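Local coordinates for protein putative nitroreductase (Thermotoga maritima, PDB 1VKW) that is of unestablished activity but probably acts as an oxidoreductase, perhaps a flavin-dependent nitroreductase, at residues V88-M101 / V109-R121. Residues are numbered along the deposited sequence; the frame is centred on the assembly and turned at random.
Sequences VLFLTAQGFGTCWM and VPYIIVFGYPRTR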
# COMPACT_ATOMS: atom_id res chain seq x y z
N VAL A 88 4.21 -1.53 -3.24
CA VAL A 88 4.98 -1.49 -1.97
C VAL A 88 4.86 -2.81 -1.23
O VAL A 88 5.86 -3.38 -0.80
CB VAL A 88 4.50 -0.34 -1.05
CG1 VAL A 88 5.02 -0.51 0.38
CG2 VAL A 88 4.95 1.00 -1.60
N LEU A 89 3.63 -3.28 -1.09
CA LEU A 89 3.37 -4.51 -0.36
C LEU A 89 3.94 -5.73 -1.07
O LEU A 89 4.38 -6.68 -0.42
CB LEU A 89 1.86 -4.67 -0.12
CG LEU A 89 1.28 -3.68 0.89
CD1 LEU A 89 -0.23 -3.86 0.99
CD2 LEU A 89 1.96 -3.84 2.26
N PHE A 90 3.94 -5.70 -2.39
CA PHE A 90 4.59 -6.74 -3.16
C PHE A 90 6.11 -6.74 -2.91
O PHE A 90 6.73 -7.79 -2.68
CB PHE A 90 4.28 -6.57 -4.65
CG PHE A 90 5.06 -7.49 -5.52
CD1 PHE A 90 4.94 -8.87 -5.38
CD2 PHE A 90 5.93 -6.99 -6.49
CE1 PHE A 90 5.66 -9.73 -6.19
CE2 PHE A 90 6.65 -7.84 -7.29
CZ PHE A 90 6.52 -9.22 -7.14
N LEU A 91 6.70 -5.55 -2.95
CA LEU A 91 8.13 -5.40 -2.73
C LEU A 91 8.52 -5.83 -1.31
O LEU A 91 9.57 -6.45 -1.12
CB LEU A 91 8.58 -3.96 -2.99
CG LEU A 91 8.60 -3.50 -4.46
CD1 LEU A 91 8.87 -2.00 -4.55
CD2 LEU A 91 9.62 -4.27 -5.26
N THR A 92 7.68 -5.48 -0.33
CA THR A 92 7.86 -5.91 1.06
C THR A 92 7.95 -7.43 1.14
O THR A 92 8.86 -7.98 1.77
CB THR A 92 6.68 -5.43 1.94
OG1 THR A 92 6.59 -4.00 1.92
CG2 THR A 92 6.92 -5.76 3.40
N ALA A 93 7.00 -8.10 0.50
CA ALA A 93 6.95 -9.57 0.48
C ALA A 93 8.17 -10.19 -0.20
O ALA A 93 8.56 -11.30 0.15
CB ALA A 93 5.67 -10.04 -0.19
N GLN A 94 8.76 -9.48 -1.15
CA GLN A 94 10.01 -9.93 -1.79
C GLN A 94 11.24 -9.61 -0.92
O GLN A 94 12.35 -10.00 -1.26
CB GLN A 94 10.16 -9.30 -3.19
CG GLN A 94 9.06 -9.69 -4.18
CD GLN A 94 9.08 -11.16 -4.56
OE1 GLN A 94 9.94 -11.61 -5.32
NE2 GLN A 94 8.11 -11.92 -4.05
N GLY A 95 11.02 -8.89 0.19
CA GLY A 95 12.09 -8.62 1.16
C GLY A 95 12.72 -7.24 1.07
O GLY A 95 13.73 -6.98 1.72
N PHE A 96 12.12 -6.36 0.27
CA PHE A 96 12.68 -5.02 0.04
C PHE A 96 12.12 -3.99 1.00
O PHE A 96 10.92 -3.97 1.29
CB PHE A 96 12.39 -4.56 -1.39
CG PHE A 96 13.09 -5.36 -2.43
CD1 PHE A 96 14.45 -5.19 -2.64
CD2 PHE A 96 12.40 -6.28 -3.19
CE1 PHE A 96 15.11 -5.93 -3.60
CE2 PHE A 96 13.06 -7.03 -4.16
CZ PHE A 96 14.42 -6.86 -4.36
N GLY A 97 12.99 -3.10 1.48
CA GLY A 97 12.57 -1.91 2.20
C GLY A 97 12.01 -0.92 1.20
O GLY A 97 12.41 -0.92 0.04
N THR A 98 11.05 -0.11 1.63
CA THR A 98 10.47 0.93 0.78
C THR A 98 10.33 2.22 1.55
O THR A 98 10.36 2.22 2.78
CB THR A 98 9.08 0.49 0.23
OG1 THR A 98 8.19 0.15 1.31
CG2 THR A 98 9.16 -0.79 -0.58
N CYS A 99 10.17 3.31 0.82
CA CYS A 99 9.81 4.60 1.40
C CYS A 99 9.16 5.49 0.34
O CYS A 99 9.68 5.65 -0.77
CB CYS A 99 11.04 5.28 2.01
SG CYS A 99 10.76 6.95 2.67
N TRP A 100 8.00 6.04 0.69
CA TRP A 100 7.27 6.97 -0.15
C TRP A 100 7.96 8.34 -0.15
O TRP A 100 7.96 9.03 0.87
CB TRP A 100 5.84 7.12 0.36
CG TRP A 100 4.92 6.00 -0.00
CD1 TRP A 100 4.72 4.84 0.70
CD2 TRP A 100 4.06 5.93 -1.14
NE1 TRP A 100 3.78 4.06 0.06
CE2 TRP A 100 3.36 4.71 -1.07
CE3 TRP A 100 3.80 6.80 -2.22
CZ2 TRP A 100 2.43 4.32 -2.04
CZ3 TRP A 100 2.88 6.41 -3.17
CH2 TRP A 100 2.20 5.19 -3.08
N MSE A 101 8.51 8.74 -1.28
CA MSE A 101 9.26 9.99 -1.36
C MSE A 101 8.54 11.02 -2.23
O MSE A 101 8.21 10.75 -3.38
CB MSE A 101 10.65 9.71 -1.93
CG MSE A 101 11.58 8.95 -1.00
SE MSE A 101 13.13 10.00 -0.45
CE MSE A 101 13.95 10.29 -2.22
N VAL A 109 4.95 13.89 -11.26
CA VAL A 109 4.95 12.68 -10.45
C VAL A 109 4.74 13.10 -8.98
O VAL A 109 5.53 13.87 -8.45
CB VAL A 109 6.28 11.89 -10.62
CG1 VAL A 109 6.36 10.69 -9.69
CG2 VAL A 109 6.43 11.44 -12.06
N PRO A 110 3.67 12.62 -8.34
CA PRO A 110 3.35 13.04 -6.97
C PRO A 110 4.38 12.55 -5.94
O PRO A 110 4.84 13.31 -5.09
CB PRO A 110 1.98 12.39 -6.70
CG PRO A 110 1.50 11.85 -8.00
CD PRO A 110 2.69 11.65 -8.86
N TYR A 111 4.72 11.27 -6.03
CA TYR A 111 5.70 10.67 -5.14
C TYR A 111 6.50 9.63 -5.90
O TYR A 111 6.02 9.06 -6.88
CB TYR A 111 4.99 9.97 -3.96
CG TYR A 111 4.16 10.87 -3.07
CD1 TYR A 111 4.72 11.47 -1.94
CD2 TYR A 111 2.82 11.11 -3.34
CE1 TYR A 111 3.96 12.29 -1.11
CE2 TYR A 111 2.05 11.93 -2.52
CZ TYR A 111 2.62 12.51 -1.41
OH TYR A 111 1.86 13.33 -0.59
N ILE A 112 7.72 9.37 -5.46
CA ILE A 112 8.41 8.16 -5.87
C ILE A 112 8.33 7.16 -4.72
O ILE A 112 8.07 7.52 -3.57
CB ILE A 112 9.88 8.42 -6.31
CG1 ILE A 112 10.74 8.91 -5.15
CG2 ILE A 112 9.91 9.42 -7.45
CD1 ILE A 112 12.22 9.00 -5.46
N ILE A 113 8.53 5.89 -5.05
CA ILE A 113 8.66 4.85 -4.05
C ILE A 113 10.07 4.29 -4.21
O ILE A 113 10.34 3.55 -5.16
CB ILE A 113 7.60 3.75 -4.27
CG1 ILE A 113 6.20 4.35 -4.25
CG2 ILE A 113 7.74 2.67 -3.21
CD1 ILE A 113 5.14 3.43 -4.83
N VAL A 114 10.97 4.66 -3.32
CA VAL A 114 12.32 4.11 -3.35
C VAL A 114 12.28 2.74 -2.69
O VAL A 114 11.42 2.48 -1.84
CB VAL A 114 13.37 5.03 -2.67
CG1 VAL A 114 13.49 6.36 -3.43
CG2 VAL A 114 13.06 5.27 -1.20
N PHE A 115 13.18 1.85 -3.08
CA PHE A 115 13.22 0.53 -2.48
C PHE A 115 14.60 -0.13 -2.57
O PHE A 115 15.45 0.30 -3.35
CB PHE A 115 12.16 -0.39 -3.10
CG PHE A 115 12.39 -0.70 -4.55
CD1 PHE A 115 12.15 0.26 -5.53
CD2 PHE A 115 12.83 -1.96 -4.94
CE1 PHE A 115 12.35 -0.03 -6.87
CE2 PHE A 115 13.03 -2.26 -6.28
CZ PHE A 115 12.79 -1.29 -7.25
N GLY A 116 14.80 -1.16 -1.75
CA GLY A 116 16.07 -1.87 -1.68
C GLY A 116 16.14 -2.67 -0.39
O GLY A 116 15.17 -2.74 0.35
N TYR A 117 17.30 -3.27 -0.13
CA TYR A 117 17.48 -4.09 1.06
C TYR A 117 17.80 -3.24 2.28
O TYR A 117 18.73 -2.43 2.24
CB TYR A 117 18.59 -5.13 0.82
CG TYR A 117 18.19 -6.14 -0.23
CD1 TYR A 117 17.12 -6.99 -0.01
CD2 TYR A 117 18.87 -6.22 -1.44
CE1 TYR A 117 16.73 -7.92 -0.96
CE2 TYR A 117 18.50 -7.15 -2.40
CZ TYR A 117 17.43 -8.00 -2.16
OH TYR A 117 17.04 -8.92 -3.10
N PRO A 118 17.04 -3.41 3.37
CA PRO A 118 17.30 -2.68 4.60
C PRO A 118 18.69 -2.94 5.19
O PRO A 118 19.13 -4.10 5.23
CB PRO A 118 16.23 -3.20 5.56
CG PRO A 118 15.17 -3.73 4.69
CD PRO A 118 15.88 -4.30 3.50
N ARG A 119 19.36 -1.88 5.61
CA ARG A 119 20.61 -1.99 6.37
C ARG A 119 20.29 -2.54 7.76
O ARG A 119 21.07 -3.30 8.33
CB ARG A 119 21.28 -0.61 6.49
CG ARG A 119 22.69 -0.61 7.06
CD ARG A 119 23.53 0.56 6.55
NE ARG A 119 24.82 0.71 7.22
CZ ARG A 119 25.02 1.36 8.37
NH1 ARG A 119 24.01 1.92 9.03
NH2 ARG A 119 26.24 1.44 8.87
N THR A 120 19.11 -2.18 8.27
CA THR A 120 18.67 -2.54 9.62
C THR A 120 17.40 -3.39 9.58
O THR A 120 16.59 -3.27 8.68
CB THR A 120 18.37 -1.26 10.44
OG1 THR A 120 19.42 -0.30 10.26
CG2 THR A 120 18.37 -1.55 11.93
N ARG A 121 17.25 -4.24 10.59
CA ARG A 121 16.06 -5.08 10.74
C ARG A 121 14.99 -4.40 11.59
O ARG A 121 13.80 -4.36 11.22
CB ARG A 121 16.44 -6.42 11.38
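Strands 97-101 and 112-116 pair as an antiparallel beta hairpin at one side of a four-stranded sheet, and helix 74-93, which leads through the turn 94-96 into strand 97-101, packs over one face of it. G97, C99 and M101 form hydrogen-bonded pairs with G116, V114 and I112; C99 N reaches V114 O at 3.1 Å, and V114 N returns to C99 O. The alternation of the strands sends T98, W100, I113 and F115 to the helix side, while C99, M101, I112 and V114 line the other face.

Branched and aromatic residues suit the helix side because they fill the layer between helix and sheet. V88 CG2 meets I113 CG2 at 3.6 Å. With F115 CG between its backbone N and carbonyl carbon (chi1 66°), the ring lies under L91 CD1. I113 runs alongside W100, its CG1 above the indole's six-membered ring, 3.9 Å from the centroid. The indole NE1 is hydrogen-bonded to E85 of the same helix.

Where the helix ends, G95 takes the positive phi of a Schellman motif, where a CB would jam against the preceding carbonyl O; at G97 one would crowd P118 CG. F96 turns its ring into an aromatic cluster. F115 points an edge at one face of F96, the planes 89° apart, and M33 touches both side chains. Y117 instead forms an offset stack with F96, the planes inclined by 30° and F96 CE1 lying 3.4 Å from Y117 CZ.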